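Local coordinates for protein 1-pyrroline-5-carboxylate dehydrogenase (Thermus thermophilus, PDB 1UZB) that probably catalyses the nicotinamide-cofactor-dependent oxidation of glutamate semialdehyde, the open form of 1-pyrroline-5-carboxylate, to glutamate in proline breakdown, at residues G216-F220 / V232-L236; E288-A294 / Y443-G448; V248-R252 / R274-T280. All blocks are in the same frame, centred on the assembly; numbering follows the deposited sequence. Where two conformers were deposited one is given.

Contact 1. Residues G216-F220 / V232-L236; sequences GAKVF and VVNFL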
loop_
_atom_site.group_PDB
_atom_site.type_symbol
_atom_site.label_atom_id
_atom_site.label_comp_id
_atom_site.label_asym_id
_atom_site.label_seq_id
_atom_site.Cartn_x
_atom_site.Cartn_y
_atom_site.Cartn_z
ATOM N N GLY A 216 -32.815 -27.854 -2.880
ATOM C CA GLY A 216 -32.516 -27.064 -1.700
ATOM C C GLY A 216 -32.126 -27.995 -0.562
ATOM O O GLY A 216 -31.227 -27.698 0.231
ATOM N N ALA A 217 -32.807 -29.132 -0.479
ATOM C CA ALA A 217 -32.505 -30.112 0.553
ATOM C C ALA A 217 -31.093 -30.660 0.347
ATOM O O ALA A 217 -30.356 -30.859 1.308
ATOM C CB ALA A 217 -33.520 -31.247 0.518
ATOM N N LYS A 218 -30.715 -30.896 -0.908
ATOM C CA LYS A 218 -29.383 -31.412 -1.196
ATOM C C LYS A 218 -28.311 -30.398 -0.815
ATOM O O LYS A 218 -27.216 -30.776 -0.396
ATOM C CB LYS A 218 -29.259 -31.809 -2.671
ATOM C CG LYS A 218 -30.108 -33.016 -3.031
ATOM C CD LYS A 218 -29.804 -33.525 -4.431
ATOM C CE LYS A 218 -30.596 -34.786 -4.738
ATOM N NZ LYS A 218 -30.164 -35.402 -6.018
ATOM N N VAL A 219 -28.615 -29.110 -0.954
ATOM C CA VAL A 219 -27.653 -28.093 -0.556
ATOM C C VAL A 219 -27.506 -28.176 0.967
ATOM O O VAL A 219 -26.404 -28.044 1.496
ATOM C CB VAL A 219 -28.116 -26.677 -0.986
ATOM C CG1 VAL A 219 -27.242 -25.614 -0.331
ATOM C CG2 VAL A 219 -28.037 -26.556 -2.509
ATOM N N PHE A 220 -28.607 -28.419 1.678
ATOM C CA PHE A 220 -28.513 -28.532 3.127
ATOM C C PHE A 220 -27.762 -29.778 3.573
ATOM O O PHE A 220 -27.164 -29.789 4.649
ATOM C CB PHE A 220 -29.888 -28.446 3.792
ATOM C CG PHE A 220 -30.215 -27.063 4.265
ATOM C CD1 PHE A 220 -30.595 -26.078 3.359
ATOM C CD2 PHE A 220 -30.030 -26.709 5.599
ATOM C CE1 PHE A 220 -30.777 -24.763 3.768
ATOM C CE2 PHE A 220 -30.209 -25.394 6.021
ATOM C CZ PHE A 220 -30.584 -24.417 5.102
ATOM N N VAL A 232 -27.422 -22.607 12.966
ATOM C CA VAL A 232 -26.844 -21.571 12.114
ATOM C C VAL A 232 -27.583 -21.458 10.777
ATOM O O VAL A 232 -27.833 -20.351 10.300
ATOM C CB VAL A 232 -25.332 -21.816 11.914
ATOM C CG1 VAL A 232 -24.754 -20.809 10.934
ATOM C CG2 VAL A 232 -24.623 -21.687 13.256
ATOM N N VAL A 233 -27.931 -22.596 10.181
ATOM C CA VAL A 233 -28.705 -22.616 8.938
ATOM C C VAL A 233 -29.854 -23.606 9.118
ATOM O O VAL A 233 -29.660 -24.721 9.630
ATOM C CB VAL A 233 -27.862 -23.017 7.695
ATOM C CG1 VAL A 233 -26.885 -21.893 7.346
ATOM C CG2 VAL A 233 -27.133 -24.326 7.940
ATOM N N ASN A 234 -31.046 -23.192 8.698
ATOM C CA ASN A 234 -32.245 -24.009 8.838
ATOM C C ASN A 234 -33.016 -24.024 7.521
ATOM O O ASN A 234 -33.111 -23.007 6.827
ATOM C CB ASN A 234 -33.092 -23.450 9.984
ATOM C CG ASN A 234 -32.293 -23.318 11.276
ATOM O OD1 ASN A 234 -32.149 -24.274 12.043
ATOM N ND2 ASN A 234 -31.742 -22.132 11.506
ATOM N N PHE A 235 -33.561 -25.192 7.197
ATOM C CA PHE A 235 -34.281 -25.450 5.952
ATOM C C PHE A 235 -35.775 -25.658 6.194
ATOM O O PHE A 235 -36.170 -26.645 6.821
ATOM C CB PHE A 235 -33.652 -26.700 5.323
ATOM C CG PHE A 235 -34.269 -27.132 4.024
ATOM C CD1 PHE A 235 -34.820 -28.404 3.907
ATOM C CD2 PHE A 235 -34.240 -26.310 2.904
ATOM C CE1 PHE A 235 -35.326 -28.855 2.696
ATOM C CE2 PHE A 235 -34.745 -26.754 1.684
ATOM C CZ PHE A 235 -35.288 -28.031 1.582
ATOM N N LEU A 236 -36.595 -24.740 5.683
ATOM C CA LEU A 236 -38.040 -24.806 5.871
ATOM C C LEU A 236 -38.910 -24.766 4.621
ATOM O O LEU A 236 -39.555 -23.753 4.331
ATOM C CB LEU A 236 -38.504 -23.685 6.810
ATOM C CG LEU A 236 -38.028 -23.689 8.265
ATOM C CD1 LEU A 236 -38.753 -22.592 9.035
ATOM C CD2 LEU A 236 -38.307 -25.043 8.902
#

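Contact 2. Residues E288-A294 / Y443-G448; sequences ETGGKNA and YGLTGG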
loop_
_atom_site.group_PDB
_atom_site.type_symbol
_atom_site.label_atom_id
_atom_site.label_comp_id
_atom_site.label_asym_id
_atom_site.label_seq_id
_atom_site.Cartn_x
_atom_site.Cartn_y
_atom_site.Cartn_z
ATOM N N GLU A 288 -34.577 -8.412 -4.469
ATOM C CA GLU A 288 -34.178 -8.405 -5.878
ATOM C C GLU A 288 -35.482 -8.843 -6.525
ATOM O O GLU A 288 -35.924 -9.978 -6.331
ATOM C CB GLU A 288 -33.059 -9.420 -6.139
ATOM C CG GLU A 288 -32.361 -9.275 -7.492
ATOM C CD GLU A 288 -32.909 -10.209 -8.560
ATOM O OE1 GLU A 288 -34.032 -9.976 -9.058
ATOM O OE2 GLU A 288 -32.209 -11.187 -8.895
ATOM N N THR A 289 -36.088 -7.943 -7.293
ATOM C CA THR A 289 -37.403 -8.181 -7.871
ATOM C C THR A 289 -37.611 -8.285 -9.379
ATOM O O THR A 289 -38.681 -7.926 -9.878
ATOM C CB THR A 289 -38.366 -7.121 -7.326
ATOM O OG1 THR A 289 -37.731 -5.836 -7.395
ATOM C CG2 THR A 289 -38.711 -7.417 -5.874
ATOM N N GLY A 290 -36.607 -8.764 -10.100
ATOM C CA GLY A 290 -36.753 -8.934 -11.537
ATOM C C GLY A 290 -36.566 -7.704 -12.397
ATOM O O GLY A 290 -36.110 -6.664 -11.928
ATOM N N GLY A 291 -36.909 -7.830 -13.676
ATOM C CA GLY A 291 -36.770 -6.712 -14.591
ATOM C C GLY A 291 -37.444 -6.924 -15.934
ATOM O O GLY A 291 -38.090 -7.946 -16.166
ATOM N N LYS A 292 -37.325 -5.925 -16.802
ATOM C CA LYS A 292 -37.861 -5.985 -18.163
ATOM C C LYS A 292 -36.660 -5.501 -18.960
ATOM O O LYS A 292 -36.594 -4.356 -19.415
ATOM C CB LYS A 292 -39.058 -5.044 -18.341
ATOM C CG LYS A 292 -39.785 -5.250 -19.670
ATOM C CD LYS A 292 -40.473 -6.614 -19.734
ATOM C CE LYS A 292 -41.024 -6.882 -21.128
ATOM N NZ LYS A 292 -41.795 -8.159 -21.196
ATOM N N ASN A 293 -35.710 -6.412 -19.121
ATOM C CA ASN A 293 -34.438 -6.102 -19.748
ATOM C C ASN A 293 -34.396 -6.032 -21.256
ATOM O O ASN A 293 -34.912 -6.906 -21.960
ATOM C CB ASN A 293 -33.395 -7.093 -19.246
ATOM C CG ASN A 293 -33.590 -7.439 -17.788
ATOM O OD1 ASN A 293 -33.613 -6.566 -16.918
ATOM N ND2 ASN A 293 -33.738 -8.723 -17.514
ATOM N N ALA A 294 -33.727 -4.992 -21.741
ATOM C CA ALA A 294 -33.605 -4.774 -23.166
ATOM C C ALA A 294 -32.181 -4.800 -23.688
ATOM O O ALA A 294 -31.221 -4.497 -22.972
ATOM C CB ALA A 294 -34.236 -3.438 -23.538
ATOM N N TYR A 443 -38.563 -0.942 -14.223
ATOM C CA TYR A 443 -37.398 -1.722 -13.811
ATOM C C TYR A 443 -36.043 -1.134 -14.187
ATOM O O TYR A 443 -35.958 -0.089 -14.820
ATOM C CB TYR A 443 -37.497 -3.126 -14.403
ATOM C CG TYR A 443 -38.675 -3.936 -13.912
ATOM C CD1 TYR A 443 -39.816 -4.112 -14.702
ATOM C CD2 TYR A 443 -38.624 -4.580 -12.676
ATOM C CE1 TYR A 443 -40.872 -4.919 -14.271
ATOM C CE2 TYR A 443 -39.669 -5.386 -12.239
ATOM C CZ TYR A 443 -40.786 -5.554 -13.039
ATOM O OH TYR A 443 -41.798 -6.383 -12.605
ATOM N N GLY A 444 -34.980 -1.832 -13.796
ATOM C CA GLY A 444 -33.635 -1.378 -14.105
ATOM C C GLY A 444 -32.585 -2.391 -13.679
ATOM O O GLY A 444 -31.634 -2.054 -12.971
ATOM N N LEU A 445 -32.740 -3.637 -14.117
ATOM C CA LEU A 445 -31.799 -4.681 -13.728
ATOM C C LEU A 445 -30.662 -4.886 -14.729
ATOM O O LEU A 445 -29.525 -4.510 -14.447
ATOM C CB LEU A 445 -32.549 -5.994 -13.477
ATOM C CG LEU A 445 -31.731 -7.135 -12.859
ATOM C CD1 LEU A 445 -30.962 -6.639 -11.639
ATOM C CD2 LEU A 445 -32.662 -8.274 -12.474
ATOM N N THR A 446 -30.946 -5.492 -15.878
ATOM C CA THR A 446 -29.895 -5.682 -16.874
ATOM C C THR A 446 -30.261 -5.021 -18.186
ATOM O O THR A 446 -31.422 -4.698 -18.442
ATOM C CB THR A 446 -29.611 -7.170 -17.180
ATOM O OG1 THR A 446 -30.769 -7.763 -17.776
ATOM C CG2 THR A 446 -29.242 -7.923 -15.916
ATOM N N GLY A 447 -29.246 -4.828 -19.015
ATOM C CA GLY A 447 -29.439 -4.226 -20.316
ATOM C C GLY A 447 -28.191 -4.448 -21.137
ATOM O O GLY A 447 -27.114 -4.720 -20.593
ATOM N N GLY A 448 -28.330 -4.348 -22.451
ATOM C CA GLY A 448 -27.183 -4.526 -23.312
ATOM C C GLY A 448 -27.235 -3.635 -24.531
ATOM O O GLY A 448 -28.296 -3.125 -24.909
HETATM O O HOH W 1 -40.880 -8.671 -11.279
HETATM O O HOH W 2 -34.792 -4.224 -16.152
HETATM O O HOH W 3 -33.026 -2.951 -19.849
#

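Contact 3. Residues V248-R252 / R274-T280; sequences VEHPR and RLAPGQT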
loop_
_atom_site.group_PDB
_atom_site.type_symbol
_atom_site.label_atom_id
_atom_site.label_comp_id
_atom_site.label_asym_id
_atom_site.label_seq_id
_atom_site.Cartn_x
_atom_site.Cartn_y
_atom_site.Cartn_z
ATOM N N VAL A 248 -41.591 -13.042 7.960
ATOM C CA VAL A 248 -41.404 -11.663 7.528
ATOM C C VAL A 248 -42.019 -10.666 8.512
ATOM O O VAL A 248 -41.439 -9.614 8.779
ATOM C CB VAL A 248 -42.012 -11.440 6.122
ATOM C CG1 VAL A 248 -42.110 -9.953 5.818
ATOM C CG2 VAL A 248 -41.150 -12.139 5.072
ATOM N N GLU A 249 -43.184 -11.006 9.058
ATOM C CA GLU A 249 -43.889 -10.127 9.992
ATOM C C GLU A 249 -43.554 -10.369 11.466
ATOM O O GLU A 249 -44.031 -9.650 12.344
ATOM C CB GLU A 249 -45.402 -10.277 9.797
ATOM C CG GLU A 249 -45.879 -10.011 8.377
ATOM C CD GLU A 249 -47.369 -10.249 8.204
ATOM O OE1 GLU A 249 -47.835 -11.367 8.516
ATOM O OE2 GLU A 249 -48.072 -9.324 7.748
ATOM N N HIS A 250 -42.725 -11.370 11.731
ATOM C CA HIS A 250 -42.353 -11.729 13.095
ATOM C C HIS A 250 -41.548 -10.637 13.801
ATOM O O HIS A 250 -40.632 -10.051 13.222
ATOM C CB HIS A 250 -41.552 -13.033 13.068
ATOM C CG HIS A 250 -41.578 -13.794 14.355
ATOM N ND1 HIS A 250 -41.006 -13.320 15.518
ATOM C CD2 HIS A 250 -42.092 -15.010 14.658
ATOM C CE1 HIS A 250 -41.168 -14.212 16.479
ATOM N NE2 HIS A 250 -41.823 -15.246 15.984
ATOM N N PRO A 251 -41.883 -10.344 15.066
ATOM C CA PRO A 251 -41.134 -9.305 15.778
ATOM C C PRO A 251 -39.685 -9.699 16.056
ATOM O O PRO A 251 -38.840 -8.835 16.289
ATOM C CB PRO A 251 -41.939 -9.118 17.064
ATOM C CG PRO A 251 -42.537 -10.478 17.290
ATOM C CD PRO A 251 -42.977 -10.873 15.901
ATOM N N ARG A 252 -39.396 -10.997 16.011
ATOM C CA ARG A 252 -38.045 -11.478 16.287
ATOM C C ARG A 252 -37.191 -11.825 15.066
ATOM O O ARG A 252 -36.135 -12.447 15.197
ATOM C CB ARG A 252 -38.102 -12.676 17.238
ATOM C CG ARG A 252 -38.695 -12.348 18.601
ATOM C CD ARG A 252 -37.873 -11.290 19.324
ATOM N NE ARG A 252 -36.505 -11.735 19.573
ATOM C CZ ARG A 252 -35.585 -11.010 20.202
ATOM N NH1 ARG A 252 -35.884 -9.800 20.652
ATOM N NH2 ARG A 252 -34.363 -11.497 20.380
ATOM N N ARG A 274 -42.842 -2.038 9.056
ATOM C CA ARG A 274 -43.720 -1.950 10.218
ATOM C C ARG A 274 -43.080 -2.528 11.474
ATOM O O ARG A 274 -42.258 -3.444 11.407
ATOM C CB ARG A 274 -45.035 -2.689 9.951
ATOM C CG ARG A 274 -45.821 -2.166 8.759
ATOM C CD ARG A 274 -47.264 -2.647 8.793
ATOM N NE ARG A 274 -47.380 -4.098 8.669
ATOM C CZ ARG A 274 -47.155 -4.776 7.547
ATOM N NH1 ARG A 274 -47.281 -6.096 7.532
ATOM N NH2 ARG A 274 -46.810 -4.136 6.437
ATOM N N LEU A 275 -43.464 -1.983 12.623
ATOM C CA LEU A 275 -42.958 -2.464 13.899
ATOM C C LEU A 275 -43.974 -3.463 14.449
ATOM O O LEU A 275 -45.043 -3.072 14.925
ATOM C CB LEU A 275 -42.796 -1.307 14.892
ATOM C CG LEU A 275 -42.126 -1.659 16.225
ATOM C CD1 LEU A 275 -40.619 -1.794 16.021
ATOM C CD2 LEU A 275 -42.423 -0.577 17.253
ATOM N N ALA A 276 -43.654 -4.750 14.361
ATOM C CA ALA A 276 -44.547 -5.780 14.875
ATOM C C ALA A 276 -44.617 -5.607 16.387
ATOM O O ALA A 276 -43.695 -5.073 16.999
ATOM C CB ALA A 276 -44.014 -7.163 14.528
ATOM N N PRO A 277 -45.717 -6.045 17.013
ATOM C CA PRO A 277 -45.833 -5.903 18.467
ATOM C C PRO A 277 -44.658 -6.535 19.213
ATOM O O PRO A 277 -44.372 -7.720 19.040
ATOM C CB PRO A 277 -47.158 -6.597 18.772
ATOM C CG PRO A 277 -47.964 -6.311 17.539
ATOM C CD PRO A 277 -46.966 -6.571 16.434
ATOM N N GLY A 278 -43.980 -5.737 20.033
ATOM C CA GLY A 278 -42.848 -6.235 20.799
ATOM C C GLY A 278 -41.504 -6.149 20.095
ATOM O O GLY A 278 -40.471 -6.422 20.697
ATOM N N GLN A 279 -41.515 -5.763 18.822
ATOM C CA GLN A 279 -40.292 -5.655 18.034
ATOM C C GLN A 279 -39.376 -4.569 18.598
ATOM O O GLN A 279 -39.834 -3.479 18.943
ATOM C CB GLN A 279 -40.666 -5.345 16.587
ATOM C CG GLN A 279 -39.541 -5.465 15.580
ATOM C CD GLN A 279 -40.057 -5.271 14.172
ATOM O OE1 GLN A 279 -41.011 -5.935 13.756
ATOM N NE2 GLN A 279 -39.444 -4.355 13.430
ATOM N N THR A 280 -38.078 -4.861 18.672
ATOM C CA THR A 280 -37.117 -3.915 19.232
ATOM C C THR A 280 -36.027 -3.432 18.276
ATOM O O THR A 280 -34.917 -3.104 18.700
ATOM C CB THR A 280 -36.438 -4.507 20.479
ATOM O OG1 THR A 280 -35.826 -5.755 20.140
ATOM C CG2 THR A 280 -37.463 -4.731 21.585
HETATM O O HOH W 4 -37.327 -7.607 18.191
HETATM O O HOH W 5 -38.848 -8.631 20.539
#

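Contact 1. Residues G216-F220 / V232-L236
With CG anti to the backbone N, F235 sends its ring on toward the helix and leaves its CB over the F220 ring; F220 has a chi1 of -96°, off the usual staggered values. F235 CB sits over the middle of the F220 ring. It lies 3.5 Å from the centroid of that ring and 5° off the ring normal, a clear CH-pi contact with one face. The rings themselves meet obliquely, with planes 33° apart and the centroids of F220 and F235 separated by 5.1 Å.

The F220 ring also reaches the strand. F220 CE2 is 3.7 Å from V233 CB, and V233 C lies at the edge of the F220 ring, near its plane. The F235 ring points back at the helix. F235 CZ is 3.4 Å from A217 N, and F235 CE1 touches A217 CB at 3.7 Å. G216 has no side chain, and F235 CE2 comes within 3.7 Å of G216 C.

Helix 213-226 is the crossover of a beta-alpha-beta unit between parallel strands 203-207 and 233-235, as in the Rossmann-type cofactor domain of aldehyde dehydrogenases. F190 of helix 188-199 and F223 add to the aromatic surroundings of F220. N234 turns from the helix, and its ND2 bonds to G231 O and V204 O.

No hydrogen bond or charge pair crosses between the segments. Helix and strand are held here by dispersion and CH-pi contact in a buried setting, so their fit depends on shape.

Contact 2. Residues E288-A294 / Y443-G448
Strands 293-297 and 446-450 are parallel neighbours in one sheet, and G448 N bonds to A294 O at 2.9 Å. G447 CA makes a CA-H...O contact with the same oxygen.

Beside this, the N293 side chain takes the place of a backbone partner: its OD1 accepts T446 N at 3.1 Å. The N-H points almost straight at the oxygen (165°), but the donor stands above the carbonyl plane. A water gives OD1 a second bond and also accepts K292 N and L445 N. Another water joins A294 N to T446 O. N293 ND2 is held by C322 O and A324 O, while T446 OG1 bonds to S323 O.

Further back, Y443 sets CG anti to the carbonyl carbon (chi1 -64°), and its ring lies against G291. G291 CA lies over one face, toward the rim, 3.7 Å from the ring centroid. Y443 OH donates to a water at 2.8 Å, and the water donates to T289 O. L445 CB comes to 3.6 Å from N293 OD1, and L445 CD2 packs on G290 O. The run E288-A294 fits the glutamate active-site signature of the aldehyde dehydrogenase family, so E288 probably lies at the active site, as in relatives.

Backbone N-H groups of K292, L445 and T446 are thus met by one amide oxygen and a bridging water, not by direct backbone bonds between the segments.

Contact 3. Residues V248-R252 / R274-T280
P251 and A276 make the apolar part of this contact. P251 CB meets A276 CB at 3.8 Å. The same A276 methyl presses against E249 O at 3.3 Å. P251 CB also lies 3.4 Å from P277 O. Q279 CG comes to 3.5 Å from P251 O. Its chi1 of -169° sets CG anti to the backbone N, and the extended chain brings OE1 back to A276 N.

Charge enters at one end. E249 and R274 lie side by side and point the same way. E249 OE2 forms a salt bridge with R274 NH1 at 3.3 Å, meeting the guanidinium at its edge. The carboxylate and guanidinium planes are nearly perpendicular (88°). R274 also packs on E270 of the second subunit.

Both segments are loops that lead from a helix into a parallel strand of the same sheet. Helix 242-248 passes to strand 255-259, and helix 262-272 leads to strand 284-288. These are neighbouring strands of the Rossmann-type domain. A276 to Q279 form a type II beta turn, with G278 at positive phi.

Hydrogen bonds inside each loop set its shape. A276 N donates to Q279 OE1 from above the carbonyl plane, while Q279 NE2 bonds to W281 O. R252 N donates to H250 ND1 at 2.9 Å in the ring plane. H250 NE2 bonds to E77 OE1.

Waters bridge the rest. One donates to P251 O at 2.7 Å and accepts T280 N. A second donates to G278 O and accepts R252 NH1 at 3.2 Å; the R252 side chain also makes a cation-pi contact with W84.

How the contacts relate
Contacts 1 and 2 are buried, while contact 3 lies at the surface. Contacts 1 and 3 belong to the same Rossmann-type sheet region. Contact 1 packs a crossover helix on its strand, and contact 3 joins two loops that enter neighbouring strands. Contact 2 starts at the end of one of these strands, 284-288, and passes into a second sheet through strands 293-297 and 446-450. It lies on the opposite side of the chain's centre from contact 1. The chemistry follows the place. Contact 1 is aromatic and apolar, with no hydrogen bond between its segments. Contact 2 mixes backbone and amide bonds with bound water. Contact 3 adds a salt bridge and waters to proline packing. No two contacts touch.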